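Local coordinates for protein geranyltranstransferase (Staphylococcus aureus, PDB 1RTR) that catalyses the condensation of geranyl diphosphate with isopentenyl diphosphate to farnesyl diphosphate in isoprenoid biosynthesis, at residues L221-Y224 with G225-K229; E60-L63 with G64-S67; K96-N99 with H100-Y103; Y260-D263 with A264-E268. All blocks are in the same frame, centred on the assembly; numbering follows the deposited sequence.

Contact 1 of 4, residues L221-Y224 with G225-K229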
ATOM      1  N   LEU A 221     -17.305  20.651  19.010  1.00 70.35           N
ATOM      2  CA  LEU A 221     -18.531  20.798  18.215  1.00 71.01           C
ATOM      3  C   LEU A 221     -19.600  19.743  18.523  1.00 71.38           C
ATOM      4  O   LEU A 221     -20.788  20.049  18.500  1.00 71.57           O
ATOM      5  CB  LEU A 221     -18.208  20.813  16.722  1.00 71.28           C
ATOM      6  CG  LEU A 221     -17.909  22.176  16.092  1.00 72.00           C
ATOM      7  CD1 LEU A 221     -17.385  21.984  14.681  1.00 72.09           C
ATOM      8  CD2 LEU A 221     -19.142  23.075  16.094  1.00 73.03           C
ATOM      9  N   ASP A 222     -19.187  18.512  18.818  1.00 72.19           N
ATOM     10  CA  ASP A 222     -20.133  17.464  19.228  1.00 72.97           C
ATOM     11  C   ASP A 222     -20.774  17.792  20.576  1.00 73.22           C
ATOM     12  O   ASP A 222     -21.939  17.471  20.815  1.00 73.18           O
ATOM     13  CB  ASP A 222     -19.452  16.090  19.307  1.00 73.13           C
ATOM     14  CG  ASP A 222     -19.227  15.450  17.937  1.00 74.23           C
ATOM     15  OD1 ASP A 222     -20.004  15.711  16.986  1.00 74.72           O
ATOM     16  OD2 ASP A 222     -18.287  14.652  17.727  1.00 75.90           O
ATOM     17  N   CYS A 223     -19.995  18.421  21.452  1.00 73.76           N
ATOM     18  CA  CYS A 223     -20.476  18.835  22.765  1.00 74.39           C
ATOM     19  C   CYS A 223     -21.314  20.122  22.677  1.00 74.31           C
ATOM     20  O   CYS A 223     -22.393  20.190  23.268  1.00 74.43           O
ATOM     21  CB  CYS A 223     -19.311  18.979  23.757  1.00 74.39           C
ATOM     22  SG  CYS A 223     -19.635  20.066  25.170  1.00 75.97           S
ATOM     23  N   TYR A 224     -20.827  21.126  21.945  1.00 74.31           N
ATOM     24  CA  TYR A 224     -21.600  22.340  21.701  1.00 74.58           C
ATOM     25  C   TYR A 224     -22.966  21.949  21.158  1.00 75.72           C
ATOM     26  O   TYR A 224     -23.993  22.487  21.587  1.00 75.72           O
ATOM     27  CB  TYR A 224     -20.918  23.261  20.691  1.00 73.94           C
ATOM     28  CG  TYR A 224     -19.636  23.923  21.143  1.00 71.60           C
ATOM     29  CD1 TYR A 224     -19.135  23.751  22.432  1.00 69.76           C
ATOM     30  CD2 TYR A 224     -18.916  24.717  20.261  1.00 69.77           C
ATOM     31  CE1 TYR A 224     -17.949  24.361  22.829  1.00 68.79           C
ATOM     32  CE2 TYR A 224     -17.738  25.325  20.639  1.00 69.57           C
ATOM     33  CZ  TYR A 224     -17.257  25.147  21.924  1.00 69.10           C
ATOM     34  OH  TYR A 224     -16.080  25.764  22.287  1.00 69.09           O
ATOM     35  N   GLY A 225     -22.961  21.002  20.221  1.00 76.91           N
ATOM     36  CA  GLY A 225     -24.172  20.478  19.622  1.00 78.63           C
ATOM     37  C   GLY A 225     -25.154  19.929  20.634  1.00 79.87           C
ATOM     38  O   GLY A 225     -26.345  20.205  20.547  1.00 79.98           O
ATOM     39  N   ASP A 226     -24.658  19.162  21.599  1.00 81.36           N
ATOM     40  CA  ASP A 226     -25.520  18.535  22.605  1.00 83.04           C
ATOM     41  C   ASP A 226     -26.144  19.541  23.579  1.00 83.83           C
ATOM     42  O   ASP A 226     -27.275  19.357  24.040  1.00 83.87           O
ATOM     43  CB  ASP A 226     -24.754  17.444  23.365  1.00 83.17           C
ATOM     44  CG  ASP A 226     -24.475  16.223  22.501  1.00 83.96           C
ATOM     45  OD1 ASP A 226     -25.323  15.891  21.632  1.00 84.54           O
ATOM     46  OD2 ASP A 226     -23.434  15.542  22.614  1.00 83.96           O
ATOM     47  N   GLU A 227     -25.392  20.598  23.877  1.00 84.94           N
ATOM     48  CA  GLU A 227     -25.852  21.683  24.735  1.00 85.86           C
ATOM     49  C   GLU A 227     -27.102  22.342  24.150  1.00 86.33           C
ATOM     50  O   GLU A 227     -28.090  22.538  24.861  1.00 86.71           O
ATOM     51  CB  GLU A 227     -24.729  22.703  24.944  1.00 85.94           C
ATOM     52  CG  GLU A 227     -23.781  22.352  26.085  1.00 86.47           C
ATOM     53  CD  GLU A 227     -22.513  23.189  26.070  1.00 87.12           C
ATOM     54  OE1 GLU A 227     -21.847  23.293  27.122  1.00 86.95           O
ATOM     55  OE2 GLU A 227     -22.179  23.747  25.004  1.00 87.79           O
ATOM     56  N   ALA A 228     -27.059  22.665  22.859  1.00 86.76           N
ATOM     57  CA  ALA A 228     -28.258  23.067  22.131  1.00 87.47           C
ATOM     58  C   ALA A 228     -29.283  21.921  22.138  1.00 88.00           C
ATOM     59  O   ALA A 228     -28.914  20.746  22.027  1.00 88.01           O
ATOM     60  CB  ALA A 228     -27.903  23.478  20.705  1.00 87.35           C
ATOM     61  N   LYS A 229     -30.562  22.267  22.283  1.00 88.81           N
ATOM     62  CA  LYS A 229     -31.655  21.273  22.402  1.00 89.58           C
ATOM     63  C   LYS A 229     -31.244  19.824  22.099  1.00 89.39           C
ATOM     64  O   LYS A 229     -31.139  19.001  23.005  1.00 89.35           O
ATOM     65  CB  LYS A 229     -32.893  21.662  21.556  1.00 89.82           C
ATOM     66  CG  LYS A 229     -32.610  22.417  20.240  1.00 90.64           C
ATOM     67  CD  LYS A 229     -32.285  21.478  19.079  1.00 92.19           C
ATOM     68  CE  LYS A 229     -33.550  20.935  18.418  1.00 93.07           C
ATOM     69  NZ  LYS A 229     -33.209  20.013  17.294  1.00 93.59           N
TER

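Contact 2 of 4, residues E60-L63 with G64-S67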
ATOM      1  N   GLU A  60       6.027  26.005  -7.723  1.00 59.92           N
ATOM      2  CA  GLU A  60       4.877  25.699  -8.570  1.00 60.06           C
ATOM      3  C   GLU A  60       4.033  24.586  -7.944  1.00 59.54           C
ATOM      4  O   GLU A  60       4.462  23.436  -7.876  1.00 59.48           O
ATOM      5  CB  GLU A  60       5.323  25.330  -9.993  1.00 60.37           C
ATOM      6  CG  GLU A  60       4.184  24.970 -10.939  1.00 61.96           C
ATOM      7  CD  GLU A  60       3.020  25.944 -10.857  1.00 65.02           C
ATOM      8  OE1 GLU A  60       1.839  25.486 -10.897  1.00 65.53           O
ATOM      9  OE2 GLU A  60       3.292  27.171 -10.753  1.00 65.96           O
ATOM     10  N   TYR A  61       2.833  24.937  -7.493  1.00 59.09           N
ATOM     11  CA  TYR A  61       1.982  23.981  -6.794  1.00 59.06           C
ATOM     12  C   TYR A  61       1.649  22.707  -7.592  1.00 59.12           C
ATOM     13  O   TYR A  61       1.312  21.666  -6.998  1.00 59.39           O
ATOM     14  CB  TYR A  61       0.720  24.661  -6.233  1.00 58.87           C
ATOM     15  CG  TYR A  61      -0.457  24.714  -7.172  1.00 59.46           C
ATOM     16  CD1 TYR A  61      -0.714  25.857  -7.938  1.00 59.89           C
ATOM     17  CD2 TYR A  61      -1.326  23.636  -7.283  1.00 59.63           C
ATOM     18  CE1 TYR A  61      -1.792  25.915  -8.799  1.00 60.09           C
ATOM     19  CE2 TYR A  61      -2.407  23.682  -8.141  1.00 60.69           C
ATOM     20  CZ  TYR A  61      -2.635  24.822  -8.897  1.00 61.44           C
ATOM     21  OH  TYR A  61      -3.714  24.851  -9.752  1.00 62.75           O
ATOM     22  N   GLU A  62       1.749  22.778  -8.921  1.00 58.60           N
ATOM     23  CA  GLU A  62       1.386  21.635  -9.767  1.00 58.10           C
ATOM     24  C   GLU A  62       2.408  20.518  -9.666  1.00 57.00           C
ATOM     25  O   GLU A  62       2.090  19.359  -9.931  1.00 57.02           O
ATOM     26  CB  GLU A  62       1.149  22.039 -11.231  1.00 58.27           C
ATOM     27  CG  GLU A  62      -0.119  22.855 -11.441  1.00 59.72           C
ATOM     28  CD  GLU A  62      -1.393  22.029 -11.424  1.00 62.61           C
ATOM     29  OE1 GLU A  62      -2.482  22.631 -11.476  1.00 63.86           O
ATOM     30  OE2 GLU A  62      -1.323  20.781 -11.364  1.00 65.18           O
ATOM     31  N   LEU A  63       3.621  20.864  -9.251  1.00 56.00           N
ATOM     32  CA  LEU A  63       4.635  19.852  -8.946  1.00 54.99           C
ATOM     33  C   LEU A  63       4.117  18.794  -7.971  1.00 54.08           C
ATOM     34  O   LEU A  63       4.492  17.631  -8.062  1.00 54.42           O
ATOM     35  CB  LEU A  63       5.925  20.491  -8.437  1.00 54.63           C
ATOM     36  CG  LEU A  63       6.851  21.174  -9.453  1.00 55.20           C
ATOM     37  CD1 LEU A  63       8.067  21.808  -8.766  1.00 54.91           C
ATOM     38  CD2 LEU A  63       7.332  20.208 -10.525  1.00 55.36           C
ATOM     39  N   GLY A  64       3.225  19.188  -7.069  1.00 53.29           N
ATOM     40  CA  GLY A  64       2.750  18.285  -6.041  1.00 52.44           C
ATOM     41  C   GLY A  64       1.392  17.672  -6.289  1.00 52.04           C
ATOM     42  O   GLY A  64       0.848  16.999  -5.402  1.00 51.94           O
ATOM     43  N   MET A  65       0.834  17.884  -7.478  1.00 51.90           N
ATOM     44  CA  MET A  65      -0.506  17.370  -7.758  1.00 51.61           C
ATOM     45  C   MET A  65      -0.612  15.856  -7.630  1.00 51.85           C
ATOM     46  O   MET A  65      -1.559  15.359  -7.016  1.00 52.48           O
ATOM     47  CB  MET A  65      -1.039  17.804  -9.119  1.00 51.49           C
ATOM     48  CG  MET A  65      -2.519  17.411  -9.296  1.00 50.80           C
ATOM     49  SD  MET A  65      -3.601  18.323  -8.162  1.00 49.62           S
ATOM     50  CE  MET A  65      -4.521  17.165  -7.540  1.00 47.99           C
ATOM     51  N   LYS A  66       0.344  15.123  -8.203  1.00 51.53           N
ATOM     52  CA  LYS A  66       0.295  13.668  -8.127  1.00 51.27           C
ATOM     53  C   LYS A  66       0.400  13.184  -6.677  1.00 50.47           C
ATOM     54  O   LYS A  66      -0.368  12.307  -6.272  1.00 49.98           O
ATOM     55  CB  LYS A  66       1.335  13.014  -9.047  1.00 51.79           C
ATOM     56  CG  LYS A  66       0.935  13.012 -10.534  1.00 53.37           C
ATOM     57  CD  LYS A  66       1.424  11.751 -11.255  1.00 57.70           C
ATOM     58  CE  LYS A  66       1.820  12.010 -12.717  1.00 59.38           C
ATOM     59  NZ  LYS A  66       0.626  12.021 -13.623  1.00 61.03           N
ATOM     60  N   SER A  67       1.319  13.777  -5.903  1.00 49.64           N
ATOM     61  CA  SER A  67       1.468  13.465  -4.473  1.00 49.08           C
ATOM     62  C   SER A  67       0.180  13.744  -3.696  1.00 49.13           C
ATOM     63  O   SER A  67      -0.250  12.918  -2.890  1.00 48.54           O
ATOM     64  CB  SER A  67       2.632  14.242  -3.854  1.00 49.06           C
ATOM     65  OG  SER A  67       3.871  13.777  -4.359  1.00 48.43           O
TER
HETATM   66  O   HOH W   1       3.577  14.992  -6.825  1.00 46.64           O
HETATM   67  O   HOH W   2       2.542  16.074  -9.881  1.00 53.24           O

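Contact 3 of 4, residues K96-N99 with H100-Y103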
ATOM      1  N   LYS A  96     -24.555   9.425   1.934  1.00 79.20           N
ATOM      2  CA  LYS A  96     -24.511   8.406   0.892  1.00 78.37           C
ATOM      3  C   LYS A  96     -24.101   7.063   1.487  1.00 77.46           C
ATOM      4  O   LYS A  96     -23.458   7.013   2.534  1.00 77.50           O
ATOM      5  CB  LYS A  96     -23.541   8.819  -0.211  1.00 78.60           C
ATOM      6  CG  LYS A  96     -24.049   9.943  -1.100  1.00 80.00           C
ATOM      7  CD  LYS A  96     -23.205  10.041  -2.371  1.00 82.78           C
ATOM      8  CE  LYS A  96     -23.985  10.681  -3.521  1.00 84.00           C
ATOM      9  NZ  LYS A  96     -23.072  11.447  -4.426  1.00 84.70           N
ATOM     10  N   LEU A  97     -24.487   5.980   0.817  1.00 76.32           N
ATOM     11  CA  LEU A  97     -24.129   4.626   1.238  1.00 74.98           C
ATOM     12  C   LEU A  97     -22.623   4.399   1.139  1.00 73.87           C
ATOM     13  O   LEU A  97     -21.971   4.897   0.216  1.00 73.60           O
ATOM     14  CB  LEU A  97     -24.856   3.588   0.377  1.00 75.21           C
ATOM     15  CG  LEU A  97     -26.384   3.505   0.424  1.00 75.66           C
ATOM     16  CD1 LEU A  97     -26.923   2.833  -0.831  1.00 75.38           C
ATOM     17  CD2 LEU A  97     -26.849   2.761   1.679  1.00 76.33           C
ATOM     18  N   THR A  98     -22.080   3.647   2.094  1.00 72.40           N
ATOM     19  CA  THR A  98     -20.661   3.315   2.100  1.00 70.96           C
ATOM     20  C   THR A  98     -20.349   2.269   1.045  1.00 70.28           C
ATOM     21  O   THR A  98     -21.225   1.496   0.647  1.00 70.24           O
ATOM     22  CB  THR A  98     -20.206   2.814   3.485  1.00 70.93           C
ATOM     23  OG1 THR A  98     -21.107   1.810   3.959  1.00 70.13           O
ATOM     24  CG2 THR A  98     -20.311   3.917   4.518  1.00 70.67           C
ATOM     25  N   ASN A  99     -19.091   2.242   0.610  1.00 69.29           N
ATOM     26  CA  ASN A  99     -18.637   1.310  -0.418  1.00 68.40           C
ATOM     27  C   ASN A  99     -19.196  -0.105  -0.265  1.00 68.11           C
ATOM     28  O   ASN A  99     -19.788  -0.635  -1.201  1.00 68.11           O
ATOM     29  CB  ASN A  99     -17.105   1.282  -0.498  1.00 68.08           C
ATOM     30  CG  ASN A  99     -16.599   0.810  -1.851  1.00 67.44           C
ATOM     31  OD1 ASN A  99     -16.082   1.597  -2.641  1.00 66.28           O
ATOM     32  ND2 ASN A  99     -16.746  -0.481  -2.126  1.00 66.79           N
ATOM     33  N   HIS A 100     -19.030  -0.696   0.914  1.00 67.83           N
ATOM     34  CA  HIS A 100     -19.412  -2.089   1.134  1.00 68.09           C
ATOM     35  C   HIS A 100     -20.925  -2.323   1.091  1.00 68.13           C
ATOM     36  O   HIS A 100     -21.382  -3.453   0.889  1.00 68.01           O
ATOM     37  CB  HIS A 100     -18.822  -2.620   2.447  1.00 68.11           C
ATOM     38  CG  HIS A 100     -19.367  -1.958   3.676  1.00 69.20           C
ATOM     39  ND1 HIS A 100     -20.352  -2.527   4.453  1.00 69.86           N
ATOM     40  CD2 HIS A 100     -19.059  -0.780   4.266  1.00 70.27           C
ATOM     41  CE1 HIS A 100     -20.633  -1.724   5.464  1.00 70.65           C
ATOM     42  NE2 HIS A 100     -19.860  -0.657   5.375  1.00 70.46           N
ATOM     43  N   LYS A 101     -21.694  -1.255   1.287  1.00 68.25           N
ATOM     44  CA  LYS A 101     -23.148  -1.343   1.220  1.00 68.28           C
ATOM     45  C   LYS A 101     -23.630  -1.389  -0.231  1.00 67.85           C
ATOM     46  O   LYS A 101     -24.700  -1.918  -0.513  1.00 68.16           O
ATOM     47  CB  LYS A 101     -23.801  -0.187   1.984  1.00 68.52           C
ATOM     48  CG  LYS A 101     -24.030  -0.476   3.466  1.00 69.64           C
ATOM     49  CD  LYS A 101     -25.297  -1.298   3.688  1.00 72.17           C
ATOM     50  CE  LYS A 101     -25.017  -2.564   4.500  1.00 73.88           C
ATOM     51  NZ  LYS A 101     -26.249  -3.403   4.652  1.00 74.50           N
ATOM     52  N   VAL A 102     -22.822  -0.854  -1.143  1.00 67.12           N
ATOM     53  CA  VAL A 102     -23.145  -0.820  -2.570  1.00 66.28           C
ATOM     54  C   VAL A 102     -22.488  -1.955  -3.375  1.00 65.84           C
ATOM     55  O   VAL A 102     -22.984  -2.315  -4.453  1.00 66.04           O
ATOM     56  CB  VAL A 102     -22.754   0.548  -3.193  1.00 66.08           C
ATOM     57  CG1 VAL A 102     -23.033   0.575  -4.680  1.00 65.96           C
ATOM     58  CG2 VAL A 102     -23.491   1.687  -2.501  1.00 65.98           C
ATOM     59  N   TYR A 103     -21.386  -2.515  -2.866  1.00 64.67           N
ATOM     60  CA  TYR A 103     -20.572  -3.443  -3.663  1.00 63.61           C
ATOM     61  C   TYR A 103     -20.268  -4.758  -2.972  1.00 63.23           C
ATOM     62  O   TYR A 103     -19.749  -5.684  -3.598  1.00 63.17           O
ATOM     63  CB  TYR A 103     -19.252  -2.791  -4.078  1.00 63.49           C
ATOM     64  CG  TYR A 103     -19.403  -1.636  -5.032  1.00 62.79           C
ATOM     65  CD1 TYR A 103     -19.242  -0.324  -4.596  1.00 62.00           C
ATOM     66  CD2 TYR A 103     -19.705  -1.853  -6.374  1.00 62.44           C
ATOM     67  CE1 TYR A 103     -19.383   0.748  -5.478  1.00 61.46           C
ATOM     68  CE2 TYR A 103     -19.848  -0.793  -7.260  1.00 61.73           C
ATOM     69  CZ  TYR A 103     -19.689   0.501  -6.805  1.00 61.14           C
ATOM     70  OH  TYR A 103     -19.827   1.541  -7.686  1.00 60.43           O
TER

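Contact 4 of 4, residues Y260-D263 with A264-E268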
ATOM      1  N   TYR A 260      -4.155  26.239  22.804  1.00 57.77           N
ATOM      2  CA  TYR A 260      -2.723  25.986  22.930  1.00 57.65           C
ATOM      3  C   TYR A 260      -2.087  25.510  21.596  1.00 57.99           C
ATOM      4  O   TYR A 260      -1.003  25.955  21.214  1.00 57.86           O
ATOM      5  CB  TYR A 260      -2.451  24.984  24.054  1.00 57.41           C
ATOM      6  CG  TYR A 260      -1.132  24.278  23.884  1.00 57.32           C
ATOM      7  CD1 TYR A 260       0.068  24.933  24.165  1.00 56.92           C
ATOM      8  CD2 TYR A 260      -1.078  22.973  23.389  1.00 56.84           C
ATOM      9  CE1 TYR A 260       1.288  24.291  23.981  1.00 57.67           C
ATOM     10  CE2 TYR A 260       0.134  22.329  23.201  1.00 57.12           C
ATOM     11  CZ  TYR A 260       1.310  22.993  23.497  1.00 56.82           C
ATOM     12  OH  TYR A 260       2.512  22.360  23.318  1.00 57.38           O
ATOM     13  N   HIS A 261      -2.762  24.599  20.904  1.00 58.32           N
ATOM     14  CA  HIS A 261      -2.291  24.125  19.609  1.00 59.11           C
ATOM     15  C   HIS A 261      -2.381  25.209  18.523  1.00 60.10           C
ATOM     16  O   HIS A 261      -1.435  25.396  17.739  1.00 59.07           O
ATOM     17  CB  HIS A 261      -3.049  22.861  19.206  1.00 58.81           C
ATOM     18  CG  HIS A 261      -2.627  21.655  19.975  1.00 57.89           C
ATOM     19  ND1 HIS A 261      -1.312  21.246  20.044  1.00 58.07           N
ATOM     20  CD2 HIS A 261      -3.331  20.797  20.748  1.00 56.56           C
ATOM     21  CE1 HIS A 261      -1.228  20.175  20.813  1.00 58.14           C
ATOM     22  NE2 HIS A 261      -2.440  19.884  21.254  1.00 57.84           N
ATOM     23  N   ARG A 262      -3.517  25.915  18.507  1.00 61.33           N
ATOM     24  CA  ARG A 262      -3.716  27.108  17.681  1.00 62.83           C
ATOM     25  C   ARG A 262      -2.535  28.047  17.862  1.00 63.13           C
ATOM     26  O   ARG A 262      -1.919  28.462  16.893  1.00 63.76           O
ATOM     27  CB  ARG A 262      -5.031  27.803  18.075  1.00 63.56           C
ATOM     28  CG  ARG A 262      -5.451  29.048  17.268  1.00 65.75           C
ATOM     29  CD  ARG A 262      -4.437  30.190  17.279  1.00 69.12           C
ATOM     30  NE  ARG A 262      -4.897  31.418  17.939  1.00 71.36           N
ATOM     31  CZ  ARG A 262      -5.719  32.310  17.395  1.00 71.45           C
ATOM     32  NH1 ARG A 262      -6.042  33.396  18.071  1.00 70.80           N
ATOM     33  NH2 ARG A 262      -6.221  32.119  16.178  1.00 73.13           N
ATOM     34  N   ASP A 263      -2.194  28.344  19.112  1.00 63.50           N
ATOM     35  CA  ASP A 263      -1.144  29.307  19.405  1.00 63.85           C
ATOM     36  C   ASP A 263       0.222  28.811  18.995  1.00 63.55           C
ATOM     37  O   ASP A 263       1.042  29.584  18.519  1.00 63.44           O
ATOM     38  CB  ASP A 263      -1.146  29.684  20.892  1.00 64.27           C
ATOM     39  CG  ASP A 263      -2.301  30.591  21.262  1.00 65.61           C
ATOM     40  OD1 ASP A 263      -2.496  30.847  22.470  1.00 67.72           O
ATOM     41  OD2 ASP A 263      -3.078  31.093  20.413  1.00 68.19           O
ATOM     42  N   ALA A 264       0.472  27.522  19.192  1.00 63.95           N
ATOM     43  CA  ALA A 264       1.772  26.933  18.852  1.00 64.08           C
ATOM     44  C   ALA A 264       1.949  26.823  17.334  1.00 63.86           C
ATOM     45  O   ALA A 264       3.054  26.993  16.827  1.00 63.43           O
ATOM     46  CB  ALA A 264       1.955  25.576  19.538  1.00 63.94           C
ATOM     47  N   ALA A 265       0.848  26.559  16.628  1.00 64.14           N
ATOM     48  CA  ALA A 265       0.826  26.564  15.166  1.00 64.69           C
ATOM     49  C   ALA A 265       1.177  27.953  14.648  1.00 65.21           C
ATOM     50  O   ALA A 265       2.194  28.115  13.956  1.00 65.48           O
ATOM     51  CB  ALA A 265      -0.534  26.127  14.642  1.00 64.53           C
ATOM     52  N   VAL A 266       0.340  28.939  15.009  1.00 65.58           N
ATOM     53  CA  VAL A 266       0.530  30.358  14.667  1.00 65.53           C
ATOM     54  C   VAL A 266       1.927  30.847  15.054  1.00 65.61           C
ATOM     55  O   VAL A 266       2.567  31.568  14.294  1.00 66.02           O
ATOM     56  CB  VAL A 266      -0.569  31.256  15.317  1.00 65.61           C
ATOM     57  CG1 VAL A 266      -0.284  32.752  15.130  1.00 65.71           C
ATOM     58  CG2 VAL A 266      -1.928  30.929  14.756  1.00 65.43           C
ATOM     59  N   ASP A 267       2.401  30.436  16.225  1.00 65.82           N
ATOM     60  CA  ASP A 267       3.748  30.767  16.674  1.00 65.99           C
ATOM     61  C   ASP A 267       4.735  30.295  15.630  1.00 66.01           C
ATOM     62  O   ASP A 267       5.532  31.074  15.140  1.00 66.05           O
ATOM     63  CB  ASP A 267       4.043  30.110  18.029  1.00 66.11           C
ATOM     64  CG  ASP A 267       5.181  30.781  18.777  1.00 66.42           C
ATOM     65  OD1 ASP A 267       5.607  30.252  19.830  1.00 66.31           O
ATOM     66  OD2 ASP A 267       5.708  31.843  18.399  1.00 68.58           O
ATOM     67  N   GLU A 268       4.637  29.019  15.261  1.00 66.69           N
ATOM     68  CA  GLU A 268       5.603  28.363  14.366  1.00 67.03           C
ATOM     69  C   GLU A 268       5.730  29.012  12.981  1.00 67.10           C
ATOM     70  O   GLU A 268       6.831  29.144  12.443  1.00 66.50           O
ATOM     71  CB  GLU A 268       5.291  26.865  14.246  1.00 66.85           C
ATOM     72  CG  GLU A 268       5.842  26.027  15.392  1.00 67.10           C
ATOM     73  CD  GLU A 268       7.358  26.104  15.529  1.00 69.01           C
ATOM     74  OE1 GLU A 268       7.902  25.598  16.550  1.00 68.55           O
ATOM     75  OE2 GLU A 268       8.010  26.669  14.612  1.00 69.48           O
TER

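Contact 1 of 4, residues L221-Y224 with G225-K229
Tyr224 and Glu227 run side by side in the last turns of helix 197-227, ring and carboxylate planes only 3° apart. In both residues CG lies anti to the carbonyl carbon (chi1 -69° in Tyr224), and Glu227 continues extended beyond it (chi2 167°), which carries its carboxylate back alongside the tyrosine. Glu227 OE2 approaches Tyr224 CA at 3.6 Å and reaches ring atom CD1 of Tyr224 at 4.0 Å from an oblique direction, a van der Waals contact. The phenol end is held separately, Tyr224 OH being hydrogen-bonded to Glu255. Cys223 turns its thiol to the same flank, with SG 4.3 Å from Glu227 CD.

One turn on from Asp222, Asp226 folds its carboxylate back toward that residue's carbonyl. Asp226 OD2 comes within 3.0 Å of Asp222 O; two acceptors face each other, probably somewhat unfavourably. Asp222 itself closes the DDXXD sequence, the second aspartate-rich motif of prenyl synthases, which in relatives helps to bind magnesium and diphosphate; its side chain starts out away from residues 225-229.

The backbone bonds are uneven: Gly225 N to Leu221 O is 2.9 Å, while the last, Ala228 N to Tyr224 O, is weak at 3.3 Å. Ala228 is the first residue to leave helical angles, and residues 230-242 are not modelled. The contact lies at the surface of the protein, where Cys223, Tyr224 and Glu227 all pack on Lys251 of helix 245-270 and Cys223 also meets Val246.

Contact 2 of 4, residues E60-L63 with G64-S67
Glu62 and Met65 meet through both backbone and side chain where the loop after helix 45-56 winds into helix 65-83. The direct backbone bonds join residues three apart. Gly64 N donates to Tyr61 O at 3.1 Å, and the bond from Met65 N to Glu62 O is straighter, with 169° at the hydrogen. Within residues 60-63, Leu63 N to Glu60 O begins the series, and Glu60 OE1 receives a weak bond from Glu62 N.

Water takes over where this pattern ends. One molecule lies 3.1 Å from Leu63 O, to which it probably donates, and accepts from Ser67 N, also bonding Ser67 OG at 2.8 Å; a second accepts from Lys66 N and probably donates to the same carbonyl oxygen. The motif is a short 3-10 turn feeding an alpha helix: Gly64 occupies the N-cap position, and with no side chain there to do the capping, the amides of Lys66 and Ser67 are met by solvent that also touches Leu63 O.

Side-chain contacts are few. Glu62 bends sharply at its second torsion (chi2 -77°), bringing OE2 to 3.7 Å from Met65 CB, so that the two chains run alongside one another. Glu62 CG itself lies 4.0 Å above one face of the Tyr61 ring, toward its rim.

Outside these residues, Tyr61 OH bonds Glu12 of helix 6-18, whose carboxylate also comes close to Glu62 OE1; that like-charged approach could favour a shared proton, although the Glu62 side chain also touches Arg128. Met65 packs on Val13, and Ser67 touches Leu50 and Ile123.

Contact 3 of 4, residues K96-N99 with H100-Y103
Thr98 and His100 lie side by side because both place their leading side-chain atom between the backbone N and the carbonyl carbon: OG1 of Thr98 at chi1 49°, CG of His100 at chi1 66°. The imidazole thus lies alongside the threonine, His100 CD2 3.3 Å from Thr98 OG1, and both Thr98 OG1 and His100 NE2 bond the carbonyl oxygen of Asp90. Shared in this way, that acceptor ties the two side chains together.

Thr98 stands at the N-cap of helix 99-103 without capping through its side chain. Its carbonyl accepts from Lys101 N at 2.9 Å, and Asn99 O accepts from Val102 N at 3.0 Å, three-residue steps beside weak four-residue bonds to the same carbonyls. Asn99 O also sits at the edge of the Tyr103 ring, 3.5 Å from CD1. On the outer flank Leu97 CB meets Val102 CG2 at 3.7 Å, the two side chains crossing at about a right angle.

The turn joins strand 96-97 to the helical core. Thr98 and His100 touch Asp83, in the first aspartate-rich motif at the end of helix 65-83; Asn99 and His100 pack on Ala108 of helix 105-124, and Tyr103 OH bonds Glu32 of helix 30-38.

Contact 4 of 4, residues Y260-D263 with A264-E268
From Tyr260 to Asp267 the backbone is regular alpha helix, each carbonyl of residues 260-263 accepting from the amide four residues on, as in the 168° bond from Val266 N to Arg262 O. One turn apart, Arg262 and Val266 extend in the same direction, and Arg262 CD rests on Val266 CG2 at 3.6 Å. CG of Arg262 is anti to the backbone N (chi1 -177°), after which the chain bends twice and swings the guanidinium toward Asp263. There Arg262 NE donates to Asp263 OD2 at 3.1 Å, part of a salt bridge, the carboxylate oxygen lying at the edge of the guanidinium and in its plane.

These residues belong to helix 245-270 of the all-helical prenyl synthase fold, packed between helices 197-227 and 279-289. The guanidinium is held on further sides by the latter, through a salt bridge from NH2 to Asp286 and a cation-pi contact with Tyr289, while Val266 packs on Leu282 and Val285.

On the other flank, Tyr260 CD2 sits 3.7 Å above the centre of the His261 ring. Ala264 leaves its CB 3.4 Å from Tyr260 O and touches His209 of helix 197-227, and His261 ND1 is hydrogen-bonded to His209 ND1.

Overall arrangement
All four contacts are local and follow one another in series, so none nests in or crosses another. From the N terminus, contact 2 comes first, at the turn starting helix 65-83; that helix leads to the aspartate-rich end beside which contact 3 turns strand 96-97 into helix 99-103, their centres 31 Å apart. Contact 1 ends helix 197-227, just before the unmodelled residues 230-242, and contact 4 lies on the next helix, 245-270, the nearest atoms of contacts 1 and 4 about 12 Å apart. These two helices pack together, linking contacts 1 and 4. Contacts 1 and 2 lie on opposite sides of the chain's centre, as do contacts 3 and 4.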